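Local coordinates for protein peptide amidase (Stenotrophomonas maltophilia, PDB 1M22) that probably hydrolyses amide groups of peptides, as a serine-dependent member of the amidase signature family, at residues N88-A91 and A95-A98; S143-R148 and L363-Q368; L312-A317 and R393-P398; A321-L326 and L371-A376. One frame throughout, in Å; residues are numbered along the deposited sequence.

In the fold
Contact 1 lies next to the active site: the side chain of Asn88 comes within about 3 Å of the side chain of Lys86 and about 6 Å of that of Ser165. Contact 2, centred about 17 Å from contact 1, touches it directly, since Ser97 OG and Arg148 NH1 are 3.0 Å apart and probably hydrogen-bonded. Its segment 363-368 leads along the chain into 371-376 of contact 4, whose centre is about 19 Å away. Contact 4 is nested within the chain loop closed by contact 3, with about 20 Å between their centres. Contacts 3 and 4 lie away from the catalytic residues, contact 3 being centred about 33 Å from contact 1.

Contact 1: N88-A91 and A95-A98; sequences NINA and ATSA
The CA atoms of Asn90 and Thr96 lie 5.5 Å apart where the chain doubles back, both arms being irregular loop. Thr96 carries the contact, its CB directed toward 88-91. With chi1 at -64°, its two branches divide the work: OG1, beside the backbone N, comes within 3.2 Å of Asn90 CA, while Thr96 CG2 lies 3.7 Å from Asn88 C. From the hydroxyl OG1 to Ile89 O the distance is 3.5 Å, a weak hydrogen bond at most, and an unsettled one, since the single hydroxyl proton could be given to another acceptor instead. Asn90 crosses the threonine at about a right angle and sets OD1 3.4 Å from Thr96 CG2; that oxygen is hydrogen-bonded to Tyr337. This loop follows strand 82-86 of the mixed central sheet of the amidase fold, the strand that ends in the active-site residue Lys86, and Asn88 ND2 reaches across to Thr184 on strand 180-185. Two waters join the buried arms further along. One accepts from Ala91 N at 3.1 Å and is hydrogen-bonded to Thr96 OG1 at 2.8 Å. The other lies 2.7 Å from both Ala91 O and Ala95 O, although more acceptors surround it than it has protons.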
loop_
_atom_site.group_PDB
_atom_site.type_symbol
_atom_site.label_atom_id
_atom_site.label_comp_id
_atom_site.label_asym_id
_atom_site.label_seq_id
_atom_site.Cartn_x
_atom_site.Cartn_y
_atom_site.Cartn_z
ATOM N N ASN A 88 -8.800 2.844 6.342
ATOM C CA ASN A 88 -9.841 3.252 5.406
ATOM C C ASN A 88 -10.528 1.969 4.911
ATOM O O ASN A 88 -11.437 2.015 4.084
ATOM C CB ASN A 88 -9.299 4.091 4.230
ATOM C CG ASN A 88 -8.207 3.401 3.438
ATOM O OD1 ASN A 88 -7.700 2.351 3.820
ATOM N ND2 ASN A 88 -7.829 4.012 2.320
ATOM N N ILE A 89 -10.104 0.831 5.463
ATOM C CA ILE A 89 -10.656 -0.482 5.113
ATOM C C ILE A 89 -11.591 -0.962 6.230
ATOM O O ILE A 89 -11.170 -1.111 7.378
ATOM C CB ILE A 89 -9.521 -1.526 4.931
ATOM C CG1 ILE A 89 -8.546 -1.056 3.846
ATOM C CG2 ILE A 89 -10.114 -2.892 4.587
ATOM C CD1 ILE A 89 -7.281 -1.900 3.730
ATOM N N ASN A 90 -12.857 -1.206 5.896
ATOM C CA ASN A 90 -13.841 -1.658 6.881
ATOM C C ASN A 90 -13.451 -2.983 7.529
ATOM O O ASN A 90 -13.104 -3.941 6.838
ATOM C CB ASN A 90 -15.220 -1.833 6.232
ATOM C CG ASN A 90 -15.811 -0.533 5.718
ATOM O OD1 ASN A 90 -15.239 0.541 5.884
ATOM N ND2 ASN A 90 -16.979 -0.633 5.088
ATOM N N ALA A 91 -13.534 -3.042 8.856
ATOM C CA ALA A 91 -13.205 -4.263 9.584
ATOM C C ALA A 91 -13.806 -4.249 10.985
ATOM O O ALA A 91 -13.342 -3.522 11.861
ATOM C CB ALA A 91 -11.688 -4.440 9.670
ATOM N N ALA A 95 -13.493 0.682 14.448
ATOM C CA ALA A 95 -14.055 1.770 13.673
ATOM C C ALA A 95 -13.230 1.857 12.397
ATOM O O ALA A 95 -12.139 1.292 12.316
ATOM C CB ALA A 95 -13.957 3.079 14.448
ATOM N N THR A 96 -13.774 2.533 11.394
ATOM C CA THR A 96 -13.070 2.758 10.136
ATOM C C THR A 96 -13.251 4.260 9.971
ATOM O O THR A 96 -14.288 4.728 9.509
ATOM C CB THR A 96 -13.712 1.984 8.970
ATOM O OG1 THR A 96 -13.592 0.576 9.217
ATOM C CG2 THR A 96 -13.001 2.312 7.663
ATOM N N SER A 97 -12.227 5.008 10.364
ATOM C CA SER A 97 -12.300 6.464 10.365
ATOM C C SER A 97 -11.585 7.253 9.287
ATOM O O SER A 97 -11.824 8.457 9.158
ATOM C CB SER A 97 -11.789 6.982 11.710
ATOM O OG SER A 97 -10.382 6.800 11.818
ATOM N N ALA A 98 -10.710 6.603 8.526
ATOM C CA ALA A 98 -9.918 7.296 7.517
ATOM C C ALA A 98 -9.076 8.349 8.252
ATOM O O ALA A 98 -8.580 9.295 7.642
ATOM C CB ALA A 98 -10.819 7.970 6.482
HETATM O O HOH W 1 -15.162 -1.166 10.725
HETATM O O HOH W 2 -11.889 -1.262 11.579
#

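Contact 2: S143-R148 and L363-Q368; sequences SGWSAR and LGLFGQ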
loop_
_atom_site.group_PDB
_atom_site.type_symbol
_atom_site.label_atom_id
_atom_site.label_comp_id
_atom_site.label_asym_id
_atom_site.label_seq_id
_atom_site.Cartn_x
_atom_site.Cartn_y
_atom_site.Cartn_z
ATOM N N SER A 143 2.138 14.334 5.456
ATOM C CA SER A 143 2.050 12.887 5.295
ATOM C C SER A 143 2.083 12.153 6.627
ATOM O O SER A 143 2.889 12.471 7.506
ATOM C CB SER A 143 3.195 12.382 4.416
ATOM O OG SER A 143 3.092 12.897 3.102
ATOM N N GLY A 144 1.196 11.177 6.777
ATOM C CA GLY A 144 1.165 10.396 7.998
ATOM C C GLY A 144 0.429 11.014 9.170
ATOM O O GLY A 144 0.449 10.458 10.268
ATOM N N TRP A 145 -0.214 12.156 8.953
ATOM C CA TRP A 145 -0.957 12.808 10.025
ATOM C C TRP A 145 -2.466 12.702 9.853
ATOM O O TRP A 145 -2.985 12.818 8.743
ATOM C CB TRP A 145 -0.611 14.299 10.112
ATOM C CG TRP A 145 -1.406 15.012 11.185
ATOM C CD1 TRP A 145 -1.077 15.130 12.506
ATOM C CD2 TRP A 145 -2.710 15.597 11.043
ATOM N NE1 TRP A 145 -2.096 15.747 13.196
ATOM C CE2 TRP A 145 -3.110 16.042 12.325
ATOM C CE3 TRP A 145 -3.580 15.783 9.960
ATOM C CZ2 TRP A 145 -4.344 16.664 12.551
ATOM C CZ3 TRP A 145 -4.810 16.403 10.187
ATOM C CH2 TRP A 145 -5.176 16.833 11.476
ATOM N N SER A 146 -3.161 12.479 10.963
ATOM C CA SER A 146 -4.618 12.456 10.970
ATOM C C SER A 146 -5.039 12.976 12.343
ATOM O O SER A 146 -4.276 12.888 13.308
ATOM C CB SER A 146 -5.176 11.048 10.717
ATOM O OG SER A 146 -5.027 10.202 11.838
ATOM N N ALA A 147 -6.238 13.535 12.431
ATOM C CA ALA A 147 -6.704 14.074 13.701
ATOM C C ALA A 147 -6.905 12.982 14.745
ATOM O O ALA A 147 -6.606 13.176 15.924
ATOM C CB ALA A 147 -8.001 14.845 13.494
ATOM N N ARG A 148 -7.399 11.827 14.311
ATOM C CA ARG A 148 -7.647 10.728 15.233
ATOM C C ARG A 148 -6.400 9.924 15.588
ATOM O O ARG A 148 -6.271 9.441 16.713
ATOM C CB ARG A 148 -8.716 9.796 14.654
ATOM C CG ARG A 148 -9.053 8.606 15.531
ATOM C CD ARG A 148 -10.337 7.924 15.075
ATOM N NE ARG A 148 -10.637 6.737 15.872
ATOM C CZ ARG A 148 -10.403 5.489 15.480
ATOM N NH1 ARG A 148 -9.867 5.250 14.291
ATOM N NH2 ARG A 148 -10.694 4.476 16.283
ATOM N N LEU A 363 -8.483 21.363 11.458
ATOM C CA LEU A 363 -7.857 22.290 10.521
ATOM C C LEU A 363 -6.745 23.160 11.102
ATOM O O LEU A 363 -6.535 24.284 10.648
ATOM C CB LEU A 363 -8.941 23.182 9.907
ATOM C CG LEU A 363 -10.159 22.437 9.347
ATOM C CD1 LEU A 363 -11.207 23.438 8.892
ATOM C CD2 LEU A 363 -9.738 21.535 8.193
ATOM N N GLY A 364 -6.022 22.632 12.082
ATOM C CA GLY A 364 -4.949 23.392 12.699
ATOM C C GLY A 364 -3.621 23.374 11.961
ATOM O O GLY A 364 -2.858 24.337 12.039
ATOM N N LEU A 365 -3.336 22.289 11.245
ATOM C CA LEU A 365 -2.078 22.171 10.510
ATOM C C LEU A 365 -2.214 22.584 9.047
ATOM O O LEU A 365 -1.319 23.212 8.486
ATOM C CB LEU A 365 -1.551 20.738 10.608
ATOM C CG LEU A 365 -1.211 20.267 12.026
ATOM C CD1 LEU A 365 -0.770 18.812 11.992
ATOM C CD2 LEU A 365 -0.113 21.145 12.613
ATOM N N PHE A 366 -3.330 22.211 8.430
ATOM C CA PHE A 366 -3.613 22.571 7.044
ATOM C C PHE A 366 -5.123 22.523 6.821
ATOM O O PHE A 366 -5.866 22.064 7.686
ATOM C CB PHE A 366 -2.875 21.655 6.051
ATOM C CG PHE A 366 -3.145 20.191 6.237
ATOM C CD1 PHE A 366 -2.480 19.465 7.220
ATOM C CD2 PHE A 366 -4.057 19.534 5.417
ATOM C CE1 PHE A 366 -2.718 18.100 7.384
ATOM C CE2 PHE A 366 -4.301 18.168 5.573
ATOM C CZ PHE A 366 -3.630 17.452 6.558
ATOM N N GLY A 367 -5.572 22.995 5.663
ATOM C CA GLY A 367 -6.998 23.046 5.389
ATOM C C GLY A 367 -7.680 21.835 4.784
ATOM O O GLY A 367 -7.223 20.697 4.929
ATOM N N GLN A 368 -8.798 22.094 4.112
ATOM C CA GLN A 368 -9.583 21.046 3.467
ATOM C C GLN A 368 -9.996 21.481 2.063
ATOM O O GLN A 368 -11.121 21.230 1.621
ATOM C CB GLN A 368 -10.816 20.707 4.316
ATOM C CG GLN A 368 -11.804 21.854 4.516
ATOM C CD GLN A 368 -12.982 21.455 5.385
ATOM O OE1 GLN A 368 -13.310 20.274 5.499
ATOM N NE2 GLN A 368 -13.640 22.440 5.992
#
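Leu365 places its CD1 methyl over the five-membered ring of the Trp145 indole, 3.6 Å from the centroid of that ring and 10° off the ring normal, which defines a CH-pi contact. The methyl is closest to NE1, at 3.5 Å. The opposite face of the indole is covered by its own chain, with Ala147 N lying above it toward the rim. Trp145 gets there by extending from strand 145-146 with CG anti to the backbone N (chi1 178°). Phe366 supplies the second close approach: its CE1 lies 3.6 Å from Trp145 CE3, at the six-membered part of the indole. The phenylalanine and tryptophan side chains run alongside one another with opposite headings, and their planes, at 76°, meet obliquely with centroids 5.5 Å apart.

Away from these rings the contact is loose. The backbones stay well separated, Trp145 CA and Leu365 CA being 9.4 Å apart, and Leu365 is solvent-exposed on the linker between helices 359-362 and 369-375. Arg137 makes a cation-pi contact with Phe366 and a hydrogen bond to Gly367 O, tying the linker to the loop ahead of Trp145. Across the two segments themselves, aliphatic and aromatic carbons do nearly all the touching, so cohesion rests on dispersion and the CH-pi term, which impose weaker directional demands than hydrogen bonds would.

Contact 3: L312-A317 and R393-P398; sequences LPNQGA and RRLAGP
Van der Waals contact centres on Leu395 of helix 383-407, whose CB points toward the loop 312-317. Its CG stands anti to the carbonyl carbon (chi1 -66°), and the two methyls part to serve different residues. CD1 lies 4.2 Å from Ala317 CB and 3.8 Å from Ala317 O. CD2 of Leu395 meets the carboxamide of Asn314, 3.9 Å from Asn314 CG and almost equally far from OD1 and ND2 of that residue, which shows a methyl resting against the whole group instead of one of its polar atoms. The two side chains cross at about a right angle.

Polar groups are engaged mainly beyond this pair. Asn314 CB approaches Leu395 O at 3.7 Å, a van der Waals distance, while its ND2 is hydrogen-bonded to Glu399 O, a turn further along the helix.

Backbone bonds shape the loop. It makes two overlapping type II beta turns, closed by Gln315 N to Leu312 O at 3.3 Å and by Ala317 N to Asn314 O at 2.8 Å. Asn314 occupies the third position of the first turn with a positive phi (66°), and Gly316 holds the same position in the second. The turns thus carry the chain from edge strand 306-310 toward helix 319-340. Between the segments only van der Waals contact is found; the fit of loop to helix therefore probably depends on shape, with the Asn314 bond to Glu399 O adding a directional term.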
loop_
_atom_site.group_PDB
_atom_site.type_symbol
_atom_site.label_atom_id
_atom_site.label_comp_id
_atom_site.label_asym_id
_atom_site.label_seq_id
_atom_site.Cartn_x
_atom_site.Cartn_y
_atom_site.Cartn_z
ATOM N N LEU A 312 9.908 7.246 -20.589
ATOM C CA LEU A 312 8.484 6.950 -20.581
ATOM C C LEU A 312 7.740 7.998 -21.396
ATOM O O LEU A 312 7.763 9.183 -21.066
ATOM C CB LEU A 312 7.954 6.946 -19.144
ATOM C CG LEU A 312 6.478 6.583 -18.965
ATOM C CD1 LEU A 312 6.256 5.136 -19.369
ATOM C CD2 LEU A 312 6.072 6.793 -17.513
ATOM N N PRO A 313 7.082 7.579 -22.487
ATOM C CA PRO A 313 6.343 8.539 -23.310
ATOM C C PRO A 313 5.221 9.181 -22.498
ATOM O O PRO A 313 4.567 8.511 -21.695
ATOM C CB PRO A 313 5.807 7.674 -24.452
ATOM C CG PRO A 313 6.821 6.573 -24.556
ATOM C CD PRO A 313 7.076 6.242 -23.107
ATOM N N ASN A 314 5.015 10.478 -22.699
ATOM C CA ASN A 314 3.966 11.227 -22.009
ATOM C C ASN A 314 4.152 11.375 -20.502
ATOM O O ASN A 314 3.193 11.656 -19.782
ATOM C CB ASN A 314 2.596 10.600 -22.287
ATOM C CG ASN A 314 2.170 10.752 -23.732
ATOM O OD1 ASN A 314 2.129 11.861 -24.261
ATOM N ND2 ASN A 314 1.847 9.637 -24.376
ATOM N N GLN A 315 5.379 11.198 -20.029
ATOM C CA GLN A 315 5.678 11.324 -18.604
ATOM C C GLN A 315 5.045 12.572 -17.982
ATOM O O GLN A 315 5.403 13.699 -18.328
ATOM C CB GLN A 315 7.197 11.353 -18.396
ATOM C CG GLN A 315 7.651 11.828 -17.021
ATOM C CD GLN A 315 7.245 10.890 -15.901
ATOM O OE1 GLN A 315 6.062 10.612 -15.705
ATOM N NE2 GLN A 315 8.229 10.400 -15.156
ATOM N N GLY A 316 4.099 12.357 -17.070
ATOM C CA GLY A 316 3.434 13.456 -16.385
ATOM C C GLY A 316 2.402 14.247 -17.169
ATOM O O GLY A 316 1.796 15.173 -16.629
ATOM N N ALA A 317 2.183 13.890 -18.430
ATOM C CA ALA A 317 1.222 14.607 -19.268
ATOM C C ALA A 317 -0.217 14.475 -18.776
ATOM O O ALA A 317 -1.086 15.263 -19.148
ATOM C CB ALA A 317 1.321 14.114 -20.707
ATOM N N ARG A 393 -6.120 7.815 -18.453
ATOM C CA ARG A 393 -5.937 6.381 -18.651
ATOM C C ARG A 393 -5.140 6.090 -19.926
ATOM O O ARG A 393 -4.225 5.262 -19.930
ATOM C CB ARG A 393 -7.321 5.716 -18.700
ATOM C CG ARG A 393 -7.336 4.201 -18.763
ATOM C CD ARG A 393 -6.294 3.586 -17.850
ATOM N NE ARG A 393 -6.413 3.912 -16.432
ATOM C CZ ARG A 393 -7.255 3.324 -15.589
ATOM N NH1 ARG A 393 -8.077 2.372 -16.014
ATOM N NH2 ARG A 393 -7.244 3.663 -14.307
ATOM N N ARG A 394 -5.482 6.788 -21.004
ATOM C CA ARG A 394 -4.811 6.615 -22.288
ATOM C C ARG A 394 -3.346 7.048 -22.262
ATOM O O ARG A 394 -2.468 6.326 -22.731
ATOM C CB ARG A 394 -5.559 7.404 -23.366
ATOM C CG ARG A 394 -4.874 7.430 -24.723
ATOM C CD ARG A 394 -5.753 8.120 -25.764
ATOM N NE ARG A 394 -6.094 9.491 -25.387
ATOM C CZ ARG A 394 -5.244 10.513 -25.414
ATOM N NH1 ARG A 394 -3.991 10.329 -25.806
ATOM N NH2 ARG A 394 -5.648 11.722 -25.047
ATOM N N LEU A 395 -3.087 8.228 -21.712
ATOM C CA LEU A 395 -1.733 8.764 -21.650
ATOM C C LEU A 395 -0.766 7.957 -20.792
ATOM O O LEU A 395 0.400 7.800 -21.149
ATOM C CB LEU A 395 -1.762 10.208 -21.144
ATOM C CG LEU A 395 -2.435 11.239 -22.055
ATOM C CD1 LEU A 395 -2.583 12.553 -21.312
ATOM C CD2 LEU A 395 -1.618 11.426 -23.326
ATOM N N ALA A 396 -1.251 7.447 -19.665
ATOM C CA ALA A 396 -0.413 6.680 -18.750
ATOM C C ALA A 396 -0.265 5.211 -19.125
ATOM O O ALA A 396 0.782 4.610 -18.889
ATOM C CB ALA A 396 -0.965 6.795 -17.332
ATOM N N GLY A 397 -1.315 4.635 -19.703
ATOM C CA GLY A 397 -1.274 3.228 -20.070
ATOM C C GLY A 397 -0.881 2.947 -21.510
ATOM O O GLY A 397 0.306 2.846 -21.819
ATOM N N PRO A 398 -1.861 2.819 -22.418
ATOM C CA PRO A 398 -1.590 2.542 -23.832
ATOM C C PRO A 398 -0.495 3.395 -24.473
ATOM O O PRO A 398 0.371 2.876 -25.175
ATOM C CB PRO A 398 -2.951 2.764 -24.484
ATOM C CG PRO A 398 -3.887 2.276 -23.436
ATOM C CD PRO A 398 -3.313 2.890 -22.172
#

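Contact 4: A321-L326 and L371-A376; sequences AERTLL and LVEADA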
loop_
_atom_site.group_PDB
_atom_site.type_symbol
_atom_site.label_atom_id
_atom_site.label_comp_id
_atom_site.label_asym_id
_atom_site.label_seq_id
_atom_site.Cartn_x
_atom_site.Cartn_y
_atom_site.Cartn_z
ATOM N N ALA A 321 -5.482 16.013 -16.074
ATOM C CA ALA A 321 -6.624 15.121 -16.232
ATOM C C ALA A 321 -6.839 14.298 -14.965
ATOM O O ALA A 321 -7.977 14.068 -14.550
ATOM C CB ALA A 321 -6.405 14.196 -17.428
ATOM N N GLU A 322 -5.744 13.855 -14.354
ATOM C CA GLU A 322 -5.838 13.062 -13.134
ATOM C C GLU A 322 -6.454 13.881 -12.003
ATOM O O GLU A 322 -7.324 13.402 -11.285
ATOM C CB GLU A 322 -4.455 12.553 -12.711
ATOM C CG GLU A 322 -4.481 11.789 -11.395
ATOM C CD GLU A 322 -3.108 11.370 -10.919
ATOM O OE1 GLU A 322 -2.099 11.904 -11.430
ATOM O OE2 GLU A 322 -3.044 10.508 -10.013
ATOM N N ARG A 323 -6.001 15.121 -11.852
ATOM C CA ARG A 323 -6.523 15.997 -10.810
ATOM C C ARG A 323 -8.035 16.096 -10.965
ATOM O O ARG A 323 -8.784 15.972 -9.998
ATOM C CB ARG A 323 -5.884 17.384 -10.942
ATOM C CG ARG A 323 -6.319 18.416 -9.910
ATOM C CD ARG A 323 -5.565 19.723 -10.133
ATOM N NE ARG A 323 -5.776 20.696 -9.063
ATOM C CZ ARG A 323 -6.926 21.318 -8.821
ATOM N NH1 ARG A 323 -7.992 21.074 -9.574
ATOM N NH2 ARG A 323 -7.010 22.189 -7.825
ATOM N N THR A 324 -8.476 16.307 -12.199
ATOM C CA THR A 324 -9.894 16.426 -12.492
ATOM C C THR A 324 -10.686 15.163 -12.168
ATOM O O THR A 324 -11.697 15.222 -11.469
ATOM C CB THR A 324 -10.115 16.778 -13.977
ATOM O OG1 THR A 324 -9.543 18.064 -14.250
ATOM C CG2 THR A 324 -11.597 16.804 -14.310
ATOM N N LEU A 325 -10.230 14.014 -12.657
ATOM C CA LEU A 325 -10.977 12.787 -12.409
ATOM C C LEU A 325 -11.047 12.431 -10.923
ATOM O O LEU A 325 -12.063 11.923 -10.458
ATOM C CB LEU A 325 -10.395 11.626 -13.234
ATOM C CG LEU A 325 -9.096 10.939 -12.820
ATOM C CD1 LEU A 325 -9.401 9.826 -11.822
ATOM C CD2 LEU A 325 -8.426 10.355 -14.052
ATOM N N LEU A 326 -9.982 12.712 -10.178
ATOM C CA LEU A 326 -9.978 12.411 -8.749
ATOM C C LEU A 326 -11.020 13.234 -7.990
ATOM O O LEU A 326 -11.703 12.714 -7.113
ATOM C CB LEU A 326 -8.590 12.654 -8.146
ATOM C CG LEU A 326 -7.460 11.737 -8.623
ATOM C CD1 LEU A 326 -6.170 12.104 -7.905
ATOM C CD2 LEU A 326 -7.820 10.288 -8.352
ATOM N N LEU A 371 -11.470 18.824 -0.363
ATOM C CA LEU A 371 -12.853 18.461 -0.064
ATOM C C LEU A 371 -13.766 19.526 -0.663
ATOM O O LEU A 371 -14.778 19.214 -1.287
ATOM C CB LEU A 371 -13.099 18.400 1.445
ATOM C CG LEU A 371 -12.274 17.429 2.292
ATOM C CD1 LEU A 371 -12.850 17.388 3.698
ATOM C CD2 LEU A 371 -12.302 16.033 1.674
ATOM N N VAL A 372 -13.391 20.787 -0.464
ATOM C CA VAL A 372 -14.165 21.912 -0.969
ATOM C C VAL A 372 -14.245 21.902 -2.492
ATOM O O VAL A 372 -15.318 22.095 -3.059
ATOM C CB VAL A 372 -13.556 23.247 -0.480
ATOM C CG1 VAL A 372 -14.242 24.429 -1.162
ATOM C CG2 VAL A 372 -13.712 23.354 1.036
ATOM N N GLU A 373 -13.121 21.671 -3.159
ATOM C CA GLU A 373 -13.136 21.645 -4.614
ATOM C C GLU A 373 -13.941 20.458 -5.136
ATOM O O GLU A 373 -14.696 20.586 -6.098
ATOM C CB GLU A 373 -11.712 21.604 -5.176
ATOM C CG GLU A 373 -11.676 21.511 -6.695
ATOM C CD GLU A 373 -10.364 21.978 -7.295
ATOM O OE1 GLU A 373 -9.303 21.726 -6.687
ATOM O OE2 GLU A 373 -10.397 22.585 -8.388
ATOM N N ALA A 374 -13.787 19.301 -4.498
ATOM C CA ALA A 374 -14.516 18.113 -4.922
ATOM C C ALA A 374 -16.028 18.283 -4.769
ATOM O O ALA A 374 -16.803 17.838 -5.614
ATOM C CB ALA A 374 -14.045 16.897 -4.124
ATOM N N ASP A 375 -16.452 18.943 -3.696
ATOM C CA ASP A 375 -17.879 19.130 -3.464
ATOM C C ASP A 375 -18.556 19.977 -4.537
ATOM O O ASP A 375 -19.761 19.853 -4.761
ATOM C CB ASP A 375 -18.116 19.759 -2.090
ATOM C CG ASP A 375 -19.564 19.669 -1.656
ATOM O OD1 ASP A 375 -20.120 18.552 -1.700
ATOM O OD2 ASP A 375 -20.143 20.707 -1.268
ATOM N N ALA A 376 -17.777 20.819 -5.209
ATOM C CA ALA A 376 -18.312 21.694 -6.246
ATOM C C ALA A 376 -18.372 21.062 -7.633
ATOM O O ALA A 376 -18.819 21.701 -8.584
ATOM C CB ALA A 376 -17.500 22.987 -6.299
#
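Arg323 and Glu373 reach out from separate helices and meet as a salt bridge, their side chains crossing at about a right angle. Both begin with CG anti to the backbone N, and both run extended beyond it: the arginine from CG to NE, the glutamate as far as its carboxylate. Two extended side chains therefore make the connection between the helices. Each terminal nitrogen takes a different oxygen, but the two bonds differ in quality. NH1 gives the straighter one, to OE2 of Glu373 at 3.1 Å with an N-H...O angle of 162°. NH2 is nearer to its partner, 2.6 Å from Glu373 OE1, yet its angle of only 120° makes that hydrogen bond weak. The poor angle is consistent with how the flat groups are turned: guanidinium and carboxylate planes are 72° apart, far from the coplanar match of an ideal two-bond pair. OE2 sits in the guanidinium plane, at its edge, but NH1 reaches that oxygen from above the carboxylate plane. Charge attraction consequently probably contributes more than directional bonding, and is probably moderated by solvent, since Arg323 is exposed.

This surface bridge links helix 319-340 to the short helix 369-375. Alongside it, the side chains of Glu373 and Ala374 touch Leu327 of helix 319-340, and Ala374 also meets Phe330. Helix 383-407 packs against Ala321, Thr324 and Leu325, while helix 348-357 borders Leu371 and Ala374.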